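Long-range contacts in oligogalacturonate lyase (Vibrio parahaemolyticus RIMD 2210633, PDB 3C5M), which probably cleaves short pectin-derived oligogalacturonates by beta-elimination, on a seven-bladed beta-propeller that carries a manganese ion: residues A[143-148]-A[165-170]; A[184-189]-A[205-210]; A[24-29]-A[377-382]. All blocks are in the same frame, centred on the assembly; numbering follows the deposited sequence.

In the fold
The three contacts illustrate how a propeller is built within a blade, between blades and around the ring. Contact 1 pairs two consecutive strands of one blade and is partly buried; backbone bonds and a salt bridge dominate it. Contact 2, centred 9 Å away and likewise partly buried, begins on the next strand of that blade, whose H184 and D186 carbonyls probably bond to the L170 and C168 amides, and reaches into the following blade through rings, one backbone bond and a water. Contact 3 is buried, its centre about 40 Å from that of contact 1 and across the chain's centre. It repeats the antiparallel pairing, but between the two chain ends and with more aliphatic packing.

Contact 1. Residues A[143-148]-A[165-170]; sequences EILKRD and NPTCRL
E143 and R169 face each other as an antiparallel hydrogen-bonded pair, exchanging two backbone bonds: E143 N to R169 O and R169 N to E143 O, both 2.9 Å. The ladder continues with L145 N to T167 O at 3.1 Å, a nearly straight bond of 174°. A weaker CA-H...O contact joins C168 CA to E143 O.

The side chains of the same pair add a salt bridge. E143 and R169 run side by side in the same direction, their carboxylate and guanidinium planes only 16° apart. E143 OE1 takes R169 NH2 at 2.6 Å and, weakly, R169 NE at 3.0 Å, so one oxygen serves one edge of the guanidinium. E143 OE2 turns to Y118 OH, while the guanidinium also makes a cation-pi contact with W124; each group thus has a second partner.

On the face that carries I144 and C168, I144 CG1 meets C168 SG at 3.4 Å across the non-hydrogen-bonded pair. C168 SG stands beside its backbone N (chi1 -62°), which turns it to this neighbour. Strands 138-145 and 168-174, with helix 155-163 inserted between them, are the middle pair of a four-stranded antiparallel beta-propeller blade.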
loop_
_atom_site.group_PDB
_atom_site.type_symbol
_atom_site.label_atom_id
_atom_site.label_comp_id
_atom_site.label_asym_id
_atom_site.label_seq_id
_atom_site.Cartn_x
_atom_site.Cartn_y
_atom_site.Cartn_z
ATOM N N GLU A 143 9.193 12.248 -8.130
ATOM C CA GLU A 143 8.996 12.452 -9.561
ATOM C C GLU A 143 10.331 12.225 -10.245
ATOM O O GLU A 143 11.381 12.390 -9.639
ATOM C CB GLU A 143 8.474 13.863 -9.862
ATOM C CG GLU A 143 7.291 14.302 -8.991
ATOM C CD GLU A 143 6.708 15.682 -9.368
ATOM O OE1 GLU A 143 7.472 16.679 -9.415
ATOM O OE2 GLU A 143 5.480 15.772 -9.603
ATOM N N ILE A 144 10.267 11.824 -11.508
ATOM C CA ILE A 144 11.437 11.521 -12.318
ATOM C C ILE A 144 11.505 12.483 -13.491
ATOM O O ILE A 144 10.497 12.734 -14.146
ATOM C CB ILE A 144 11.327 10.092 -12.844
ATOM C CG1 ILE A 144 11.253 9.138 -11.651
ATOM C CG2 ILE A 144 12.490 9.764 -13.762
ATOM C CD1 ILE A 144 10.942 7.710 -12.020
ATOM N N LEU A 145 12.682 13.032 -13.765
ATOM C CA LEU A 145 12.806 13.965 -14.878
ATOM C C LEU A 145 12.359 13.274 -16.179
ATOM O O LEU A 145 12.919 12.251 -16.561
ATOM C CB LEU A 145 14.252 14.428 -14.994
ATOM C CG LEU A 145 14.444 15.890 -15.389
ATOM C CD1 LEU A 145 15.926 16.112 -15.557
ATOM C CD2 LEU A 145 13.697 16.231 -16.684
ATOM N N LYS A 146 11.355 13.831 -16.855
ATOM C CA LYS A 146 10.841 13.241 -18.091
ATOM C C LYS A 146 11.893 12.722 -19.046
ATOM O O LYS A 146 11.764 11.619 -19.564
ATOM C CB LYS A 146 9.952 14.225 -18.844
ATOM C CG LYS A 146 8.497 14.142 -18.467
ATOM C CD LYS A 146 7.651 14.891 -19.476
ATOM C CE LYS A 146 6.177 14.810 -19.130
ATOM N NZ LYS A 146 5.396 15.559 -20.144
ATOM N N ARG A 147 12.930 13.517 -19.286
ATOM C CA ARG A 147 14.004 13.120 -20.190
ATOM C C ARG A 147 14.673 11.809 -19.761
ATOM O O ARG A 147 15.061 11.001 -20.606
ATOM C CB ARG A 147 15.057 14.222 -20.264
ATOM C CG ARG A 147 14.499 15.585 -20.640
ATOM C CD ARG A 147 15.620 16.599 -20.849
ATOM N NE ARG A 147 16.651 16.473 -19.821
ATOM C CZ ARG A 147 17.749 15.733 -19.945
ATOM N NH1 ARG A 147 17.970 15.052 -21.063
ATOM N NH2 ARG A 147 18.616 15.662 -18.943
ATOM N N ASP A 148 14.799 11.610 -18.449
ATOM C CA ASP A 148 15.424 10.412 -17.902
ATOM C C ASP A 148 14.471 9.227 -17.793
ATOM O O ASP A 148 14.897 8.111 -17.506
ATOM C CB ASP A 148 15.994 10.705 -16.511
ATOM C CG ASP A 148 17.157 11.683 -16.543
ATOM O OD1 ASP A 148 17.255 12.482 -17.504
ATOM O OD2 ASP A 148 17.965 11.661 -15.585
ATOM N N ASN A 165 21.067 5.857 -13.996
ATOM C CA ASN A 165 21.098 6.845 -12.921
ATOM C C ASN A 165 20.242 8.052 -13.250
ATOM O O ASN A 165 20.755 9.144 -13.465
ATOM C CB ASN A 165 22.534 7.295 -12.648
ATOM C CG ASN A 165 23.303 6.304 -11.796
ATOM O OD1 ASN A 165 23.578 5.182 -12.219
ATOM N ND2 ASN A 165 23.644 6.714 -10.579
ATOM N N PRO A 166 18.919 7.869 -13.283
ATOM C CA PRO A 166 17.966 8.934 -13.590
ATOM C C PRO A 166 17.850 9.913 -12.434
ATOM O O PRO A 166 17.951 9.514 -11.273
ATOM C CB PRO A 166 16.673 8.166 -13.815
ATOM C CG PRO A 166 16.781 7.100 -12.766
ATOM C CD PRO A 166 18.210 6.629 -12.924
ATOM N N THR A 167 17.646 11.186 -12.755
ATOM C CA THR A 167 17.508 12.219 -11.745
ATOM C C THR A 167 16.068 12.251 -11.242
ATOM O O THR A 167 15.131 12.533 -11.998
ATOM C CB THR A 167 17.904 13.603 -12.317
ATOM O OG1 THR A 167 17.384 14.643 -11.480
ATOM C CG2 THR A 167 17.358 13.773 -13.711
ATOM N N CYS A 168 15.910 11.940 -9.959
ATOM C CA CYS A 168 14.611 11.902 -9.300
ATOM C C CYS A 168 14.593 12.856 -8.123
ATOM O O CYS A 168 15.622 13.123 -7.512
ATOM C CB CYS A 168 14.327 10.496 -8.776
ATOM S SG CYS A 168 14.226 9.232 -10.033
ATOM N N ARG A 169 13.416 13.362 -7.791
ATOM C CA ARG A 169 13.304 14.267 -6.667
ATOM C C ARG A 169 12.148 13.859 -5.766
ATOM O O ARG A 169 11.100 13.424 -6.234
ATOM C CB ARG A 169 13.089 15.700 -7.153
ATOM C CG ARG A 169 11.790 15.903 -7.914
ATOM C CD ARG A 169 11.620 17.353 -8.307
ATOM N NE ARG A 169 10.332 17.614 -8.940
ATOM C CZ ARG A 169 9.890 18.827 -9.261
ATOM N NH1 ARG A 169 10.633 19.900 -9.010
ATOM N NH2 ARG A 169 8.697 18.970 -9.823
ATOM N N LEU A 170 12.367 14.007 -4.466
ATOM C CA LEU A 170 11.375 13.695 -3.455
ATOM C C LEU A 170 10.737 15.043 -3.075
ATOM O O LEU A 170 11.350 15.839 -2.366
ATOM C CB LEU A 170 12.072 13.072 -2.246
ATOM C CG LEU A 170 11.228 12.315 -1.225
ATOM C CD1 LEU A 170 12.109 11.801 -0.090
ATOM C CD2 LEU A 170 10.158 13.224 -0.680
#

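Contact 2. Residues A[184-189]-A[205-210]; sequences HQDTAW and FCHEGP
H184 meets F205 where two blades of the beta-propeller adjoin: strand 180-186 is the outermost strand of one blade, and the chain crosses from it into strand 190-196 of the next, whose neighbour is strand 202-207. The imidazole approaches obliquely, with H184 CD2 3.9 Å from F205 CZ and the ring planes 38° apart. Its CG lies anti to the backbone N (chi1 179°), carrying the ring toward the next blade, where L190 also touches both rings. F205 also meets the ring of W219.

Two residues further on, D186 points the same way. Its carboxylate comes near the imidazole of H207, with D186 OD1 and H207 NE2 4.9 Å apart.

W189, at the end of the crossover, makes the main junction. Its indole lies over the first side-chain carbon of E208: E208 CB stands 3.4 Å from the centroid of the five-membered ring, 15° off the normal, a CH-pi contact over the face. The backbone of G209 passes obliquely beside the benzene half. Y127 and F161 each pack edge-to-face with the indole, while E208 bends at chi2 and its carboxylate forms a salt bridge with R217. The E208 side chain lies about 12 Å from the manganese.

The carbonyl of W189 gathers several hydrogens. E208 N donates to W189 O at 2.8 Å, tilted from the carbonyl plane, and H207 CA adds a CA-H...O contact. A water bridges the two carbonyls, donating one hydrogen to W189 O at 2.6 Å and the other to E208 O at 2.7 Å.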
loop_
_atom_site.group_PDB
_atom_site.type_symbol
_atom_site.label_atom_id
_atom_site.label_comp_id
_atom_site.label_asym_id
_atom_site.label_seq_id
_atom_site.Cartn_x
_atom_site.Cartn_y
_atom_site.Cartn_z
ATOM N N HIS A 184 14.533 16.820 -1.370
ATOM C CA HIS A 184 15.675 15.969 -1.672
ATOM C C HIS A 184 15.708 15.593 -3.143
ATOM O O HIS A 184 14.711 15.148 -3.684
ATOM C CB HIS A 184 15.635 14.684 -0.839
ATOM C CG HIS A 184 16.777 13.758 -1.118
ATOM N ND1 HIS A 184 18.074 14.047 -0.754
ATOM C CD2 HIS A 184 16.832 12.595 -1.807
ATOM C CE1 HIS A 184 18.879 13.106 -1.214
ATOM N NE2 HIS A 184 18.149 12.213 -1.858
ATOM N N GLN A 185 16.853 15.773 -3.791
ATOM C CA GLN A 185 16.986 15.419 -5.198
ATOM C C GLN A 185 18.195 14.516 -5.337
ATOM O O GLN A 185 18.987 14.401 -4.404
ATOM C CB GLN A 185 17.159 16.673 -6.048
ATOM C CG GLN A 185 16.988 16.420 -7.526
ATOM C CD GLN A 185 16.438 17.637 -8.256
ATOM O OE1 GLN A 185 15.519 18.306 -7.773
ATOM N NE2 GLN A 185 16.986 17.922 -9.426
ATOM N N ASP A 186 18.354 13.875 -6.488
ATOM C CA ASP A 186 19.491 12.973 -6.663
ATOM C C ASP A 186 19.476 12.329 -8.048
ATOM O O ASP A 186 18.419 12.159 -8.657
ATOM C CB ASP A 186 19.455 11.883 -5.577
ATOM C CG ASP A 186 20.772 11.142 -5.434
ATOM O OD1 ASP A 186 20.853 10.236 -4.565
ATOM O OD2 ASP A 186 21.719 11.463 -6.185
ATOM N N THR A 187 20.657 11.977 -8.542
ATOM C CA THR A 187 20.775 11.356 -9.852
ATOM C C THR A 187 20.671 9.845 -9.740
ATOM O O THR A 187 21.292 9.103 -10.504
ATOM C CB THR A 187 22.107 11.716 -10.522
ATOM O OG1 THR A 187 23.167 11.622 -9.563
ATOM C CG2 THR A 187 22.048 13.118 -11.088
ATOM N N ALA A 188 19.873 9.401 -8.775
ATOM C CA ALA A 188 19.647 7.981 -8.531
ATOM C C ALA A 188 18.150 7.705 -8.580
ATOM O O ALA A 188 17.345 8.609 -8.380
ATOM C CB ALA A 188 20.202 7.596 -7.165
ATOM N N TRP A 189 17.779 6.459 -8.849
ATOM C CA TRP A 189 16.367 6.084 -8.903
ATOM C C TRP A 189 15.789 5.984 -7.482
ATOM O O TRP A 189 16.073 5.034 -6.756
ATOM C CB TRP A 189 16.215 4.743 -9.627
ATOM C CG TRP A 189 14.785 4.336 -9.863
ATOM C CD1 TRP A 189 13.670 5.086 -9.630
ATOM C CD2 TRP A 189 14.330 3.110 -10.438
ATOM N NE1 TRP A 189 12.554 4.407 -10.029
ATOM C CE2 TRP A 189 12.928 3.189 -10.529
ATOM C CE3 TRP A 189 14.971 1.948 -10.885
ATOM C CZ2 TRP A 189 12.153 2.152 -11.056
ATOM C CZ3 TRP A 189 14.200 0.918 -11.405
ATOM C CH2 TRP A 189 12.805 1.028 -11.487
ATOM N N PHE A 205 12.218 7.177 2.386
ATOM C CA PHE A 205 12.166 6.923 0.945
ATOM C C PHE A 205 13.152 5.811 0.679
ATOM O O PHE A 205 13.656 5.207 1.620
ATOM C CB PHE A 205 12.521 8.177 0.133
ATOM C CG PHE A 205 13.968 8.581 0.209
ATOM C CD1 PHE A 205 14.840 8.303 -0.840
ATOM C CD2 PHE A 205 14.456 9.260 1.323
ATOM C CE1 PHE A 205 16.174 8.697 -0.780
ATOM C CE2 PHE A 205 15.791 9.656 1.391
ATOM C CZ PHE A 205 16.654 9.376 0.340
ATOM N N CYS A 206 13.447 5.528 -0.580
ATOM C CA CYS A 206 14.371 4.442 -0.865
ATOM C C CYS A 206 14.927 4.499 -2.265
ATOM O O CYS A 206 14.439 5.246 -3.106
ATOM C CB CYS A 206 13.646 3.117 -0.734
ATOM S SG CYS A 206 12.552 2.811 -2.167
ATOM N N HIS A 207 15.940 3.674 -2.508
ATOM C CA HIS A 207 16.538 3.586 -3.823
ATOM C C HIS A 207 15.929 2.354 -4.488
ATOM O O HIS A 207 15.932 1.272 -3.905
ATOM C CB HIS A 207 18.067 3.427 -3.743
ATOM C CG HIS A 207 18.782 4.613 -3.174
ATOM N ND1 HIS A 207 18.350 5.908 -3.365
ATOM C CD2 HIS A 207 19.925 4.701 -2.454
ATOM C CE1 HIS A 207 19.194 6.740 -2.783
ATOM N NE2 HIS A 207 20.159 6.034 -2.223
ATOM N N GLU A 208 15.390 2.530 -5.693
ATOM C CA GLU A 208 14.791 1.429 -6.432
ATOM C C GLU A 208 15.856 0.680 -7.194
ATOM O O GLU A 208 17.004 1.107 -7.238
ATOM C CB GLU A 208 13.738 1.944 -7.405
ATOM C CG GLU A 208 12.485 2.420 -6.717
ATOM C CD GLU A 208 11.847 1.331 -5.878
ATOM O OE1 GLU A 208 10.831 1.615 -5.211
ATOM O OE2 GLU A 208 12.359 0.191 -5.884
ATOM N N GLY A 209 15.471 -0.439 -7.793
ATOM C CA GLY A 209 16.422 -1.236 -8.547
ATOM C C GLY A 209 16.615 -2.607 -7.924
ATOM O O GLY A 209 16.110 -2.858 -6.832
ATOM N N PRO A 210 17.343 -3.519 -8.588
ATOM C CA PRO A 210 17.558 -4.857 -8.029
ATOM C C PRO A 210 18.149 -4.812 -6.628
ATOM O O PRO A 210 19.068 -4.044 -6.356
ATOM C CB PRO A 210 18.493 -5.509 -9.045
ATOM C CG PRO A 210 19.241 -4.347 -9.604
ATOM C CD PRO A 210 18.146 -3.332 -9.806
HETATM O O HOH W 1 18.194 3.577 -7.026
#

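Contact 3. Residues A[24-29]-A[377-382]; sequences TRLTPT and IYIADV
Ring closure of the propeller is made here, where T24 and R25 of strand 22-25, near the N terminus, pair antiparallel with I379 and Y378 of the last strand, 376-381. T24 N gives its hydrogen to I379 O at 3.1 Å, and I379 N returns one to T24 O at 2.9 Å. L26 N then bonds to I377 O, also at 2.9 Å. Beyond this point a side chain takes over from the backbone: T27 OG1, set between its own N and carbonyl carbon by chi1 of 58°, accepts a hydrogen bond from I377 N at 3.0 Å along a nearly straight 169° line.

On one face R25 lays its aliphatic part obliquely against Y378, with R25 CG 3.3 Å from Y378 CE2. A bend at chi3 (67°) then carries the guanidinium away, so that R25 NE reaches T27 O at 2.8 Å and R25 NH1 pairs with E12 on strand 12-15. Y378 OH bonds to E372.

Past the end of strand 22-25, L26 crosses I379 at about a right angle, its CD2 lying 3.6 Å from I379 CG1, and T27 CG2 approaches I377 CD1. Strands from near the N terminus thus complete the blade formed by the C-terminal strands, closing the ring in the "Velcro" manner known from many beta-propellers.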
loop_
_atom_site.group_PDB
_atom_site.type_symbol
_atom_site.label_atom_id
_atom_site.label_comp_id
_atom_site.label_asym_id
_atom_site.label_seq_id
_atom_site.Cartn_x
_atom_site.Cartn_y
_atom_site.Cartn_z
ATOM N N THR A 24 -16.383 -12.994 4.355
ATOM C CA THR A 24 -17.518 -12.428 3.667
ATOM C C THR A 24 -17.100 -11.598 2.456
ATOM O O THR A 24 -16.164 -10.816 2.528
ATOM C CB THR A 24 -18.382 -11.636 4.693
ATOM O OG1 THR A 24 -19.163 -10.641 4.022
ATOM C CG2 THR A 24 -17.507 -11.026 5.760
ATOM N N ARG A 25 -17.786 -11.815 1.335
ATOM C CA ARG A 25 -17.510 -11.126 0.071
ATOM C C ARG A 25 -18.375 -9.859 -0.014
ATOM O O ARG A 25 -19.597 -9.934 0.104
ATOM C CB ARG A 25 -17.838 -12.064 -1.097
ATOM C CG ARG A 25 -17.248 -11.657 -2.426
ATOM C CD ARG A 25 -17.935 -12.347 -3.593
ATOM N NE ARG A 25 -19.322 -11.904 -3.735
ATOM C CZ ARG A 25 -20.371 -12.710 -3.647
ATOM N NH1 ARG A 25 -20.191 -14.004 -3.420
ATOM N NH2 ARG A 25 -21.595 -12.218 -3.773
ATOM N N LEU A 26 -17.745 -8.703 -0.225
ATOM C CA LEU A 26 -18.464 -7.436 -0.294
ATOM C C LEU A 26 -18.967 -7.056 -1.681
ATOM O O LEU A 26 -20.057 -6.502 -1.825
ATOM C CB LEU A 26 -17.577 -6.302 0.218
ATOM C CG LEU A 26 -17.142 -6.248 1.683
ATOM C CD1 LEU A 26 -18.327 -6.548 2.564
ATOM C CD2 LEU A 26 -16.031 -7.226 1.944
ATOM N N THR A 27 -18.165 -7.341 -2.701
ATOM C CA THR A 27 -18.524 -6.996 -4.070
ATOM C C THR A 27 -19.055 -8.171 -4.903
ATOM O O THR A 27 -18.801 -9.339 -4.588
ATOM C CB THR A 27 -17.302 -6.347 -4.776
ATOM O OG1 THR A 27 -16.179 -7.242 -4.749
ATOM C CG2 THR A 27 -16.921 -5.065 -4.061
ATOM N N PRO A 28 -19.820 -7.872 -5.969
ATOM C CA PRO A 28 -20.394 -8.891 -6.857
ATOM C C PRO A 28 -19.324 -9.775 -7.490
ATOM O O PRO A 28 -18.193 -9.337 -7.730
ATOM C CB PRO A 28 -21.137 -8.068 -7.907
ATOM C CG PRO A 28 -21.565 -6.872 -7.144
ATOM C CD PRO A 28 -20.313 -6.536 -6.342
ATOM N N THR A 29 -19.695 -11.016 -7.775
ATOM C CA THR A 29 -18.765 -11.959 -8.356
ATOM C C THR A 29 -18.637 -11.795 -9.876
ATOM O O THR A 29 -17.781 -12.418 -10.504
ATOM C CB THR A 29 -19.177 -13.410 -7.979
ATOM O OG1 THR A 29 -18.203 -14.322 -8.491
ATOM C CG2 THR A 29 -20.556 -13.755 -8.544
ATOM N N ILE A 377 -13.589 -8.134 -3.532
ATOM C CA ILE A 377 -13.148 -7.754 -2.196
ATOM C C ILE A 377 -13.785 -8.585 -1.090
ATOM O O ILE A 377 -15.006 -8.748 -1.049
ATOM C CB ILE A 377 -13.457 -6.256 -1.944
ATOM C CG1 ILE A 377 -12.879 -5.415 -3.079
ATOM C CG2 ILE A 377 -12.833 -5.789 -0.650
ATOM C CD1 ILE A 377 -13.250 -3.966 -2.987
ATOM N N TYR A 378 -12.954 -9.099 -0.186
ATOM C CA TYR A 378 -13.429 -9.917 0.933
ATOM C C TYR A 378 -12.923 -9.362 2.246
ATOM O O TYR A 378 -11.969 -8.598 2.279
ATOM C CB TYR A 378 -12.916 -11.357 0.813
ATOM C CG TYR A 378 -13.283 -12.072 -0.468
ATOM C CD1 TYR A 378 -12.579 -11.844 -1.644
ATOM C CD2 TYR A 378 -14.362 -12.953 -0.507
ATOM C CE1 TYR A 378 -12.939 -12.469 -2.833
ATOM C CE2 TYR A 378 -14.731 -13.588 -1.692
ATOM C CZ TYR A 378 -14.017 -13.337 -2.854
ATOM O OH TYR A 378 -14.391 -13.938 -4.040
ATOM N N ILE A 379 -13.575 -9.748 3.329
ATOM C CA ILE A 379 -13.147 -9.351 4.656
ATOM C C ILE A 379 -13.213 -10.628 5.478
ATOM O O ILE A 379 -14.290 -11.178 5.701
ATOM C CB ILE A 379 -14.076 -8.299 5.297
ATOM C CG1 ILE A 379 -13.799 -6.921 4.708
ATOM C CG2 ILE A 379 -13.854 -8.255 6.799
ATOM C CD1 ILE A 379 -14.796 -5.889 5.094
ATOM N N ALA A 380 -12.057 -11.110 5.914
ATOM C CA ALA A 380 -12.008 -12.324 6.708
ATOM C C ALA A 380 -12.051 -11.974 8.190
ATOM O O ALA A 380 -11.296 -11.123 8.655
ATOM C CB ALA A 380 -10.737 -13.102 6.393
ATOM N N ASP A 381 -12.938 -12.632 8.931
ATOM C CA ASP A 381 -13.052 -12.409 10.366
ATOM C C ASP A 381 -11.744 -12.814 11.014
ATOM O O ASP A 381 -10.979 -13.572 10.431
ATOM C CB ASP A 381 -14.205 -13.238 10.942
ATOM C CG ASP A 381 -15.550 -12.519 10.848
ATOM O OD1 ASP A 381 -15.857 -11.918 9.781
ATOM O OD2 ASP A 381 -16.311 -12.563 11.843
ATOM N N VAL A 382 -11.473 -12.292 12.202
ATOM C CA VAL A 382 -10.248 -12.644 12.913
ATOM C C VAL A 382 -10.566 -12.924 14.366
ATOM O O VAL A 382 -10.523 -12.025 15.207
ATOM C CB VAL A 382 -9.189 -11.520 12.857
ATOM C CG1 VAL A 382 -7.933 -11.957 13.590
ATOM C CG2 VAL A 382 -8.870 -11.182 11.419
#